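Local coordinates for protein inactive dihydroorotase-like domain (PDB 5NNL) that is built like a dihydroorotase, with a beta/alpha barrel and a small accessory beta sheet, but is an inactive member of that family, at residues I4-L9 / L255-V260; Q28-A33 / S40-M45; D73-I78 / F272-Q277; V310-V313 / Q318-C321. One frame throughout, in Å; residues are numbered along the deposited sequence. Where two conformers were deposited one is given.

Interaction 1 of 4, residues I4-L9 / L255-V260; sequences IQLPGL and LTVDYV
Ile4 and Leu6 of strand 3-11 meet Val257 in the first turn of helix 257-271. The protein has the dihydroorotase-like fold, a beta/alpha barrel with an accessory beta sheet. Here the N-terminal strand faces a late helix of the chain.

The contact between the segments is apolar. Ile4 and Val257 reach toward each other tip to tip, with Ile4 CD1 3.9 Å from Val257 CG1. Ile4 carries CG1 between its backbone N and carbonyl carbon (chi1 60°), and the extended chain beyond sends CD1 toward the helix. Leu6, the next residue on the same side of the strand, brings CD2 to 4.4 Å from Val257 CG1. One methyl of Val257 therefore serves both strand residues. The backbones stay apart, with 8.7 Å between Ile4 CA and Val257 CA.

Surrounding residues extend the apolar patch. Ile4 and Leu6 also touch Ile284 on strand 281-291, and Leu6 packs on Lys261 one turn along the helix. Leu9 reaches Leu264 of this helix and Leu243 of helix 242-251.

No hydrogen bond joins the two segments; Gly8 O bonds to His265 ND1 further along the helix. At the helix start, Thr256 is the N-cap residue. Its carbonyl O accepts from Val260 N at 3.1 Å, closing the first turn. Its side chain caps the helix: Tyr259 N donates to Thr256 OG1 at 3.2 Å, with an N-H...O angle of 158°.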
loop_
_atom_site.group_PDB
_atom_site.type_symbol
_atom_site.label_atom_id
_atom_site.label_comp_id
_atom_site.label_asym_id
_atom_site.label_seq_id
_atom_site.Cartn_x
_atom_site.Cartn_y
_atom_site.Cartn_z
ATOM N N ILE A 4 -6.488 14.322 17.826
ATOM C CA ILE A 4 -5.235 14.629 17.151
ATOM C C ILE A 4 -5.540 15.085 15.729
ATOM O O ILE A 4 -6.470 14.586 15.088
ATOM C CB ILE A 4 -4.278 13.418 17.146
ATOM C CG1 ILE A 4 -4.914 12.225 16.420
ATOM C CG2 ILE A 4 -3.904 13.045 18.583
ATOM C CD1 ILE A 4 -3.966 11.046 16.217
ATOM N N GLN A 5 -4.760 16.049 15.248
ATOM C CA GLN A 5 -4.877 16.557 13.887
ATOM C C GLN A 5 -3.723 16.006 13.061
ATOM O O GLN A 5 -2.554 16.226 13.397
ATOM C CB GLN A 5 -4.869 18.085 13.868
ATOM C CG GLN A 5 -6.229 18.724 14.106
ATOM C CD GLN A 5 -6.119 20.141 14.642
ATOM O OE1 GLN A 5 -5.593 21.034 13.976
ATOM N NE2 GLN A 5 -6.607 20.351 15.856
ATOM N N LEU A 6 -4.051 15.289 11.991
ATOM C CA LEU A 6 -3.050 14.736 11.100
ATOM C C LEU A 6 -3.226 15.303 9.700
ATOM O O LEU A 6 -4.334 15.693 9.320
ATOM C CB LEU A 6 -3.145 13.206 11.035
ATOM C CG LEU A 6 -2.818 12.444 12.317
ATOM C CD1 LEU A 6 -3.060 10.953 12.132
ATOM C CD2 LEU A 6 -1.382 12.691 12.731
ATOM N N PRO A 7 -2.159 15.369 8.911
ATOM C CA PRO A 7 -2.321 15.674 7.490
ATOM C C PRO A 7 -2.972 14.504 6.774
ATOM O O PRO A 7 -3.101 13.401 7.311
ATOM C CB PRO A 7 -0.888 15.903 7.010
ATOM C CG PRO A 7 -0.063 15.054 7.915
ATOM C CD PRO A 7 -0.761 15.046 9.249
ATOM N N GLY A 8 -3.392 14.759 5.539
ATOM C CA GLY A 8 -3.908 13.694 4.704
ATOM C C GLY A 8 -2.922 12.548 4.644
ATOM O O GLY A 8 -1.719 12.773 4.480
ATOM N N LEU A 9 -3.403 11.319 4.791
ATOM C CA LEU A 9 -2.523 10.163 4.893
ATOM C C LEU A 9 -2.342 9.502 3.532
ATOM O O LEU A 9 -3.056 9.786 2.566
ATOM C CB LEU A 9 -3.064 9.159 5.919
ATOM C CG LEU A 9 -3.175 9.687 7.356
ATOM C CD1 LEU A 9 -3.791 8.629 8.267
ATOM C CD2 LEU A 9 -1.815 10.138 7.901
ATOM N N LEU A 255 2.615 1.734 20.152
ATOM C CA LEU A 255 3.055 2.647 19.108
ATOM C C LEU A 255 2.837 4.076 19.579
ATOM O O LEU A 255 2.062 4.334 20.501
ATOM C CB LEU A 255 2.295 2.413 17.793
ATOM C CG LEU A 255 2.558 1.111 17.038
ATOM C CD1 LEU A 255 1.658 1.033 15.818
ATOM C CD2 LEU A 255 4.023 0.990 16.631
ATOM N N THR A 256 3.532 5.007 18.932
ATOM C CA THR A 256 3.333 6.427 19.165
ATOM C C THR A 256 2.632 7.051 17.967
ATOM O O THR A 256 2.724 6.553 16.839
ATOM C CB THR A 256 4.658 7.154 19.416
ATOM O OG1 THR A 256 5.474 7.104 18.238
ATOM C CG2 THR A 256 5.401 6.524 20.587
ATOM N N VAL A 257 1.929 8.155 18.223
ATOM C CA VAL A 257 1.230 8.850 17.148
ATOM C C VAL A 257 2.208 9.255 16.056
ATOM O O VAL A 257 1.918 9.114 14.862
ATOM C CB VAL A 257 0.464 10.065 17.707
ATOM C CG1 VAL A 257 -0.126 10.911 16.581
ATOM C CG2 VAL A 257 -0.633 9.596 18.636
ATOM N N ASP A 258 3.384 9.758 16.441
ATOM C CA ASP A 258 4.336 10.228 15.440
ATOM C C ASP A 258 4.849 9.081 14.579
ATOM O O ASP A 258 5.042 9.248 13.369
ATOM C CB ASP A 258 5.506 10.947 16.104
ATOM C CG ASP A 258 6.416 11.613 15.094
ATOM O OD1 ASP A 258 5.984 12.600 14.460
ATOM O OD2 ASP A 258 7.562 11.149 14.925
ATOM N N TYR A 259 5.093 7.914 15.179
ATOM C CA TYR A 259 5.472 6.753 14.381
ATOM C C TYR A 259 4.409 6.457 13.330
ATOM O O TYR A 259 4.714 6.310 12.143
ATOM C CB TYR A 259 5.694 5.533 15.277
ATOM C CG TYR A 259 6.217 4.346 14.506
ATOM C CD1 TYR A 259 5.347 3.481 13.855
ATOM C CD2 TYR A 259 7.578 4.101 14.408
ATOM C CE1 TYR A 259 5.814 2.402 13.136
ATOM C CE2 TYR A 259 8.060 3.019 13.692
ATOM C CZ TYR A 259 7.169 2.173 13.055
ATOM O OH TYR A 259 7.626 1.094 12.336
ATOM N N VAL A 260 3.151 6.373 13.755
ATOM C CA VAL A 260 2.058 6.126 12.822
ATOM C C VAL A 260 2.034 7.198 11.739
ATOM O O VAL A 260 1.886 6.899 10.547
ATOM C CB VAL A 260 0.723 6.053 13.580
ATOM C CG1 VAL A 260 -0.432 5.912 12.620
ATOM C CG2 VAL A 260 0.747 4.884 14.558
#

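Interaction 2 of 4, residues Q28-A33 / S40-M45; sequences QRVTQA and SMIRIM
Ile42 pushes its CD1 methyl against two neighbouring side chains of helix 26-37, Val30 and Thr31. The distance from Ile42 CD1 to Val30 CG1 is 4.1 Å. Thr31 CG2 is also 4.1 Å from Ile42 CD1, so a single methyl touches both residues. In Ile42, CG1 is flanked by the backbone N and C (chi1 63°), and an extended chi2 carries CD1 out to the helix. The approaches differ. Val30 and Ile42 cross at a slant, while the Thr31 side chain runs at about a right angle to that of Ile42. Nothing polar joins the two segments, and the backbones are 8.0 Å apart between Thr31 CA and Ile42 CA.

Thr31 splits its two branches by chemistry. The methyl meets Ile42, while the buried hydroxyl takes a hydrogen bond from Tyr71 N.

The three touching residues are buried. Val30 packs further on Val235, and Ile42 is flanked by Ser34, by Phe74 of strand 73-79 and by Ala14. Ile44, two residues along the strand, covers Leu27 and Phe74. Helix 26-37 links the parallel neighbours 3-11 and 39-44, and its apolar face packs on the second strand, as in the beta-alpha-beta crossovers of a beta/alpha barrel.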
loop_
_atom_site.group_PDB
_atom_site.type_symbol
_atom_site.label_atom_id
_atom_site.label_comp_id
_atom_site.label_asym_id
_atom_site.label_seq_id
_atom_site.Cartn_x
_atom_site.Cartn_y
_atom_site.Cartn_z
ATOM N N GLN A 28 -12.819 4.042 -8.615
ATOM C CA GLN A 28 -13.573 5.105 -7.954
ATOM C C GLN A 28 -13.937 4.717 -6.528
ATOM O O GLN A 28 -13.673 5.464 -5.580
ATOM C CB GLN A 28 -14.846 5.433 -8.739
ATOM C CG GLN A 28 -15.855 6.265 -7.931
ATOM C CD GLN A 28 -17.021 6.764 -8.760
ATOM O OE1 GLN A 28 -18.145 6.283 -8.618
ATOM N NE2 GLN A 28 -16.761 7.743 -9.619
ATOM N N ARG A 29 -14.561 3.551 -6.361
ATOM C CA ARG A 29 -15.042 3.161 -5.040
ATOM C C ARG A 29 -13.893 3.035 -4.048
ATOM O O ARG A 29 -14.047 3.365 -2.866
ATOM C CB ARG A 29 -15.830 1.856 -5.122
ATOM C CG ARG A 29 -16.283 1.355 -3.763
ATOM C CD ARG A 29 -17.618 0.643 -3.832
ATOM N NE ARG A 29 -17.850 -0.178 -2.648
ATOM C CZ ARG A 29 -18.768 -1.137 -2.567
ATOM N NH1 ARG A 29 -19.545 -1.410 -3.606
ATOM N NH2 ARG A 29 -18.905 -1.830 -1.445
ATOM N N VAL A 30 -12.730 2.563 -4.504
ATOM C CA VAL A 30 -11.577 2.470 -3.613
ATOM C C VAL A 30 -11.163 3.857 -3.141
ATOM O O VAL A 30 -10.782 4.044 -1.980
ATOM C CB VAL A 30 -10.415 1.731 -4.306
ATOM C CG1 VAL A 30 -9.116 1.863 -3.505
ATOM C CG2 VAL A 30 -10.766 0.270 -4.477
ATOM N N THR A 31 -11.228 4.854 -4.029
ATOM C CA THR A 31 -10.900 6.215 -3.616
ATOM C C THR A 31 -11.936 6.768 -2.645
ATOM O O THR A 31 -11.606 7.627 -1.821
ATOM C CB THR A 31 -10.772 7.134 -4.834
ATOM O OG1 THR A 31 -12.032 7.231 -5.513
ATOM C CG2 THR A 31 -9.712 6.611 -5.786
ATOM N N GLN A 32 -13.184 6.293 -2.722
ATOM C CA GLN A 32 -14.202 6.701 -1.755
ATOM C C GLN A 32 -13.854 6.200 -0.363
ATOM O O GLN A 32 -13.772 6.977 0.594
ATOM C CB GLN A 32 -15.579 6.165 -2.158
ATOM C CG GLN A 32 -16.137 6.692 -3.462
ATOM C CD GLN A 32 -17.481 6.064 -3.807
ATOM O OE1 GLN A 32 -18.182 5.548 -2.933
ATOM N NE2 GLN A 32 -17.846 6.106 -5.084
ATOM N N ALA A 33 -13.673 4.885 -0.231
ATOM C CA ALA A 33 -13.335 4.306 1.061
ATOM C C ALA A 33 -11.998 4.824 1.571
ATOM O O ALA A 33 -11.791 4.916 2.786
ATOM C CB ALA A 33 -13.315 2.780 0.960
ATOM N N SER A 40 -5.753 10.702 1.672
ATOM C CA SER A 40 -5.958 11.645 0.579
ATOM C C SER A 40 -5.056 11.367 -0.617
ATOM O O SER A 40 -5.164 12.066 -1.630
ATOM C CB SER A 40 -5.730 13.080 1.071
ATOM O OG SER A 40 -4.400 13.264 1.526
ATOM N N MET A 41 -4.173 10.375 -0.521
ATOM C CA MET A 41 -3.269 10.012 -1.603
ATOM C C MET A 41 -2.998 8.520 -1.515
ATOM O O MET A 41 -2.604 8.026 -0.454
ATOM C CB MET A 41 -1.951 10.786 -1.512
ATOM C CG MET A 41 -1.687 11.734 -2.671
ATOM S SD MET A 41 -1.371 10.886 -4.232
ATOM C CE MET A 41 0.195 11.620 -4.691
ATOM N N ILE A 42 -3.196 7.811 -2.622
ATOM C CA ILE A 42 -2.980 6.369 -2.664
ATOM C C ILE A 42 -2.235 6.013 -3.941
ATOM O O ILE A 42 -2.504 6.570 -5.011
ATOM C CB ILE A 42 -4.307 5.581 -2.575
ATOM C CG1 ILE A 42 -5.207 5.879 -3.778
ATOM C CG2 ILE A 42 -5.023 5.906 -1.275
ATOM C CD1 ILE A 42 -6.448 4.995 -3.855
ATOM N N ARG A 43 -1.290 5.086 -3.822
ATOM C CA ARG A 43 -0.685 4.446 -4.979
ATOM C C ARG A 43 -1.475 3.188 -5.299
ATOM O O ARG A 43 -1.726 2.362 -4.415
ATOM C CB ARG A 43 0.784 4.105 -4.725
ATOM C CG ARG A 43 1.367 3.134 -5.749
ATOM C CD ARG A 43 2.832 2.814 -5.505
ATOM N NE ARG A 43 3.252 1.721 -6.374
ATOM C CZ ARG A 43 2.967 0.440 -6.155
ATOM N NH1 ARG A 43 2.269 0.079 -5.082
ATOM N NH2 ARG A 43 3.380 -0.484 -7.011
ATOM N N ILE A 44 -1.869 3.053 -6.558
ATOM C CA ILE A 44 -2.677 1.928 -7.004
ATOM C C ILE A 44 -1.753 0.770 -7.353
ATOM O O ILE A 44 -0.816 0.926 -8.146
ATOM C CB ILE A 44 -3.550 2.326 -8.206
ATOM C CG1 ILE A 44 -4.336 3.611 -7.902
ATOM C CG2 ILE A 44 -4.495 1.199 -8.572
ATOM C CD1 ILE A 44 -5.224 3.524 -6.678
ATOM N N MET A 45 -2.012 -0.386 -6.758
ATOM C CA MET A 45 -1.206 -1.570 -7.027
ATOM C C MET A 45 -1.408 -1.999 -8.475
ATOM O O MET A 45 -2.545 -2.282 -8.875
ATOM C CB MET A 45 -1.589 -2.701 -6.079
ATOM C CG MET A 45 -1.369 -2.368 -4.606
ATOM S SD MET A 45 -1.816 -3.713 -3.499
ATOM C CE MET A 45 -0.574 -4.929 -3.928
#

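Interaction 3 of 4, residues D73-I78 / F272-Q277; sequences DFNLSI and FELHDQ
The loop after helix 257-271 meets the start of strand 73-79 through Gln277 and Leu274. Gln277 NE2 donates a hydrogen bond to Asp73 OD2 at 3.0 Å, with an N-H...O angle of 153°. The two side chains come from opposite directions, and their flat groups are turned 53° from each other. The acceptor lies in the amide plane of Gln277, but the donor sits above the carboxylate plane of Asp73, about 45° out of it. Both groups have other partners. Asp73 OD1 accepts from Ala334 N, and Gln277 OE1 pairs with Ser40 OG, although that bond is modelled too short for its length to be trusted.

The loop begins where a Schellman motif ends the helix. Glu273, with positive phi, is its C-prime residue, and Leu274 N bonds back to Lys269 O. From there the loop runs nearly antiparallel to residues 73-75 of the strand.

Beside the polar pair, Asn75 and Leu274 slide past each other in opposite directions. Asn75 ND2 packs 3.5 Å from Leu274 CD2, while Asn75 OD1 bonds to Ser337 OG. Met41 of strand 39-44 touches Leu274, Gln277 and Asp73.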
loop_
_atom_site.group_PDB
_atom_site.type_symbol
_atom_site.label_atom_id
_atom_site.label_comp_id
_atom_site.label_asym_id
_atom_site.label_seq_id
_atom_site.Cartn_x
_atom_site.Cartn_y
_atom_site.Cartn_z
ATOM N N ASP A 73 -6.554 11.813 -4.390
ATOM C CA ASP A 73 -5.513 11.813 -5.407
ATOM C C ASP A 73 -4.850 10.440 -5.472
ATOM O O ASP A 73 -4.894 9.655 -4.520
ATOM C CB ASP A 73 -4.474 12.896 -5.119
ATOM C CG ASP A 73 -5.053 14.295 -5.204
ATOM O OD1 ASP A 73 -6.121 14.457 -5.831
ATOM O OD2 ASP A 73 -4.440 15.230 -4.647
ATOM N N PHE A 74 -4.236 10.145 -6.614
ATOM C CA PHE A 74 -3.679 8.815 -6.798
ATOM C C PHE A 74 -2.569 8.846 -7.836
ATOM O O PHE A 74 -2.465 9.767 -8.650
ATOM C CB PHE A 74 -4.764 7.807 -7.202
ATOM C CG PHE A 74 -5.246 7.959 -8.614
ATOM C CD1 PHE A 74 -6.249 8.864 -8.928
ATOM C CD2 PHE A 74 -4.703 7.187 -9.629
ATOM C CE1 PHE A 74 -6.696 9.001 -10.229
ATOM C CE2 PHE A 74 -5.146 7.319 -10.928
ATOM C CZ PHE A 74 -6.143 8.226 -11.230
ATOM N N ASN A 75 -1.727 7.820 -7.767
ATOM C CA ASN A 75 -0.702 7.534 -8.755
ATOM C C ASN A 75 -0.936 6.129 -9.282
ATOM O O ASN A 75 -1.306 5.228 -8.521
ATOM C CB ASN A 75 0.701 7.625 -8.142
ATOM C CG ASN A 75 1.482 8.830 -8.625
ATOM O OD1 ASN A 75 1.469 9.161 -9.812
ATOM N ND2 ASN A 75 2.176 9.490 -7.702
ATOM N N LEU A 76 -0.747 5.944 -10.581
ATOM C CA LEU A 76 -0.715 4.601 -11.133
ATOM C C LEU A 76 0.708 4.054 -11.068
ATOM O O LEU A 76 1.669 4.765 -10.761
ATOM C CB LEU A 76 -1.234 4.582 -12.572
ATOM C CG LEU A 76 -2.742 4.774 -12.761
ATOM C CD1 LEU A 76 -3.090 4.842 -14.241
ATOM C CD2 LEU A 76 -3.529 3.657 -12.090
ATOM N N SER A 77 0.826 2.763 -11.347
ATOM C CA SER A 77 2.110 2.086 -11.368
ATOM C C SER A 77 2.039 1.030 -12.458
ATOM O O SER A 77 0.974 0.773 -13.025
ATOM C CB SER A 77 2.439 1.478 -9.999
ATOM O OG SER A 77 3.750 0.937 -9.959
ATOM N N ILE A 78 3.181 0.414 -12.754
ATOM C CA ILE A 78 3.264 -0.552 -13.843
ATOM C C ILE A 78 4.101 -1.748 -13.409
ATOM O O ILE A 78 5.108 -1.598 -12.709
ATOM C CB ILE A 78 3.843 0.092 -15.118
ATOM C CG1 ILE A 78 3.800 -0.904 -16.270
ATOM C CG2 ILE A 78 5.266 0.605 -14.876
ATOM C CD1 ILE A 78 3.600 -0.237 -17.630
ATOM N N PHE A 272 8.475 7.889 -2.278
ATOM C CA PHE A 272 7.802 7.855 -3.566
ATOM C C PHE A 272 7.676 9.234 -4.203
ATOM O O PHE A 272 6.959 9.384 -5.197
ATOM C CB PHE A 272 6.431 7.197 -3.413
ATOM C CG PHE A 272 6.508 5.708 -3.223
ATOM C CD1 PHE A 272 6.619 5.163 -1.955
ATOM C CD2 PHE A 272 6.497 4.855 -4.316
ATOM C CE1 PHE A 272 6.704 3.793 -1.777
ATOM C CE2 PHE A 272 6.582 3.484 -4.146
ATOM C CZ PHE A 272 6.685 2.952 -2.875
ATOM N N GLU A 273 8.373 10.236 -3.665
ATOM C CA GLU A 273 8.450 11.559 -4.280
ATOM C C GLU A 273 7.055 12.120 -4.550
ATOM O O GLU A 273 6.743 12.580 -5.650
ATOM C CB GLU A 273 9.276 11.505 -5.565
ATOM C CG GLU A 273 10.700 11.003 -5.359
ATOM C CD GLU A 273 11.228 10.221 -6.547
ATOM O OE1 GLU A 273 10.704 10.410 -7.668
ATOM O OE2 GLU A 273 12.163 9.412 -6.354
ATOM N N LEU A 274 6.209 12.073 -3.529
ATOM C CA LEU A 274 4.837 12.537 -3.653
ATOM C C LEU A 274 4.734 14.010 -3.277
ATOM O O LEU A 274 5.474 14.515 -2.429
ATOM C CB LEU A 274 3.909 11.695 -2.776
ATOM C CG LEU A 274 3.951 10.194 -3.074
ATOM C CD1 LEU A 274 3.065 9.420 -2.106
ATOM C CD2 LEU A 274 3.546 9.910 -4.515
ATOM N N HIS A 275 3.801 14.699 -3.927
ATOM C CA HIS A 275 3.692 16.142 -3.790
ATOM C C HIS A 275 2.943 16.519 -2.516
ATOM O O HIS A 275 2.275 15.697 -1.883
ATOM C CB HIS A 275 2.983 16.742 -5.005
ATOM C CG HIS A 275 3.767 16.635 -6.275
ATOM N ND1 HIS A 275 5.115 16.349 -6.295
ATOM C CD2 HIS A 275 3.394 16.775 -7.570
ATOM C CE1 HIS A 275 5.540 16.317 -7.546
ATOM N NE2 HIS A 275 4.515 16.572 -8.339
ATOM N N ASP A 276 3.069 17.790 -2.144
ATOM C CA ASP A 276 2.321 18.328 -1.021
ATOM C C ASP A 276 0.841 18.438 -1.368
ATOM O O ASP A 276 0.464 18.700 -2.514
ATOM C CB ASP A 276 2.868 19.700 -0.630
ATOM C CG ASP A 276 4.296 19.634 -0.128
ATOM O OD1 ASP A 276 4.603 18.721 0.664
ATOM O OD2 ASP A 276 5.113 20.489 -0.534
ATOM N N GLN A 277 -0.004 18.228 -0.360
ATOM C CA GLN A 277 -1.453 18.349 -0.498
ATOM C C GLN A 277 -1.932 19.452 0.434
ATOM O O GLN A 277 -2.113 19.224 1.635
ATOM C CB GLN A 277 -2.160 17.040 -0.176
ATOM C CG GLN A 277 -1.948 15.934 -1.177
ATOM C CD GLN A 277 -2.827 14.745 -0.875
ATOM O OE1 GLN A 277 -2.730 14.150 0.197
ATOM N NE2 GLN A 277 -3.714 14.409 -1.805
#

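Interaction 4 of 4, residues V310-V313 / Q318-C321; sequences VQRV and QVAC
Val313 and Cys321 form an antiparallel hydrogen-bonded pair in the hairpin of strands 305-315 and 318-322. Val313 N donates to Cys321 O at 3.2 Å, with an N-H...O angle of 160°. In return, Val313 O accepts from two consecutive amides. Ala320 N makes the shorter bond, 2.7 Å from Val313 O. Cys321 N adds a weak bond at 3.4 Å to the same Val313 O. Ala320 and Cys321 thus both face Val313, which is a classic beta bulge. A second classic bulge lies in strand 305-315 on its other edge, where Gln311 and Arg312 both face Glu283 of strand 281-291.

Cys321 O has a further contact. Arg312 CA sends a CA-H...O interaction to Cys321 O at 3.3 Å.

Packing follows the pairing. Val313 CB and Cys321 CB are 3.9 Å apart on the same face of the sheet. Cys321 holds SG anti to its N (chi1 177°), which brings SG to 4.4 Å from Val310 CG1. The side chains of Val313 and Ala320 also touch Ile35 of helix 26-37, so this face of the accessory sheet rests on the barrel. Away from that helix, Arg312 CG packs 4.2 Å from Val319 CG1.

The backbone bonds fix the register, and they gather on two carbonyl oxygens, Val313 O and Cys321 O. The pairing therefore rests on the backbone, while the apolar side chains cover it.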
loop_
_atom_site.group_PDB
_atom_site.type_symbol
_atom_site.label_atom_id
_atom_site.label_comp_id
_atom_site.label_asym_id
_atom_site.label_seq_id
_atom_site.Cartn_x
_atom_site.Cartn_y
_atom_site.Cartn_z
ATOM N N VAL A 310 -12.424 8.478 12.717
ATOM C CA VAL A 310 -12.081 9.551 11.785
ATOM C C VAL A 310 -13.189 10.598 11.877
ATOM O O VAL A 310 -14.239 10.471 11.245
ATOM C CB VAL A 310 -11.908 9.030 10.358
ATOM C CG1 VAL A 310 -11.551 10.169 9.415
ATOM C CG2 VAL A 310 -10.841 7.952 10.319
ATOM N N GLN A 311 -12.952 11.649 12.662
ATOM C CA GLN A 311 -14.003 12.628 12.922
ATOM C C GLN A 311 -14.280 13.480 11.690
ATOM O O GLN A 311 -15.440 13.758 11.370
ATOM C CB GLN A 311 -13.619 13.505 14.116
ATOM C CG GLN A 311 -14.547 14.699 14.356
ATOM C CD GLN A 311 -14.172 15.498 15.599
ATOM O OE1 GLN A 311 -13.066 15.369 16.128
ATOM N NE2 GLN A 311 -15.096 16.326 16.070
ATOM N N ARG A 312 -13.234 13.897 10.983
ATOM C CA ARG A 312 -13.416 14.768 9.832
ATOM C C ARG A 312 -12.213 14.649 8.911
ATOM O O ARG A 312 -11.069 14.643 9.371
ATOM C CB ARG A 312 -13.599 16.226 10.266
ATOM C CG ARG A 312 -13.851 17.187 9.109
ATOM C CD ARG A 312 -13.763 18.649 9.526
ATOM N NE ARG A 312 -12.499 18.949 10.195
ATOM C CZ ARG A 312 -11.882 20.128 10.172
ATOM N NH1 ARG A 312 -12.390 21.153 9.495
ATOM N NH2 ARG A 312 -10.738 20.278 10.826
ATOM N N VAL A 313 -12.484 14.570 7.611
ATOM C CA VAL A 313 -11.459 14.616 6.577
ATOM C C VAL A 313 -11.821 15.739 5.620
ATOM O O VAL A 313 -12.941 15.775 5.096
ATOM C CB VAL A 313 -11.335 13.278 5.824
ATOM C CG1 VAL A 313 -10.340 13.386 4.660
ATOM C CG2 VAL A 313 -10.920 12.170 6.781
ATOM N N GLN A 318 -13.243 20.864 0.669
ATOM C CA GLN A 318 -14.540 20.320 1.039
ATOM C C GLN A 318 -14.365 19.311 2.164
ATOM O O GLN A 318 -13.277 18.772 2.382
ATOM C CB GLN A 318 -15.236 19.664 -0.162
ATOM C CG GLN A 318 -15.469 20.615 -1.334
ATOM C CD GLN A 318 -16.532 21.662 -1.036
ATOM O OE1 GLN A 318 -17.265 21.552 -0.050
ATOM N NE2 GLN A 318 -16.620 22.685 -1.888
ATOM N N VAL A 319 -15.455 19.070 2.886
ATOM C CA VAL A 319 -15.485 18.064 3.940
ATOM C C VAL A 319 -15.846 16.733 3.290
ATOM O O VAL A 319 -16.988 16.518 2.877
ATOM C CB VAL A 319 -16.473 18.439 5.050
ATOM C CG1 VAL A 319 -16.694 17.269 6.003
ATOM C CG2 VAL A 319 -15.955 19.646 5.813
ATOM N N ALA A 320 -14.866 15.839 3.199
ATOM C CA ALA A 320 -15.039 14.571 2.510
ATOM C C ALA A 320 -15.533 13.452 3.415
ATOM O O ALA A 320 -15.903 12.391 2.905
ATOM C CB ALA A 320 -13.717 14.148 1.860
ATOM N N CYS A 321 -15.550 13.655 4.730
ATOM C CA CYS A 321 -15.960 12.596 5.639
ATOM C C CYS A 321 -16.290 13.181 7.004
ATOM O O CYS A 321 -15.633 14.120 7.461
ATOM C CB CYS A 321 -14.863 11.537 5.782
ATOM S SG CYS A 321 -15.266 10.246 6.967
#

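How the interactions relate
Interactions 2 and 3 are close neighbours, with centres about 11 Å apart. Their strands 39-44 and 73-79 are adjacent and parallel, joined by a probable hydrogen bond from Ile44 N to Asn75 O at 3.0 Å. Interaction 1 touches interaction 2 where Gly8 CA lies 3.2 Å from Ser40 OG, because strand 3-11 flanks strand 39-44 on its other side. Interactions 1 and 3 also share one chain element: helix 257-271 starts at the former and leads into the loop of the latter. Interaction 4 stands apart in the accessory sheet, its nearest atoms about 6 Å from interactions 1 and 2. Helix 26-37 joins interactions 2 and 4, packing on Ile42 and, through Ile35, on Val313.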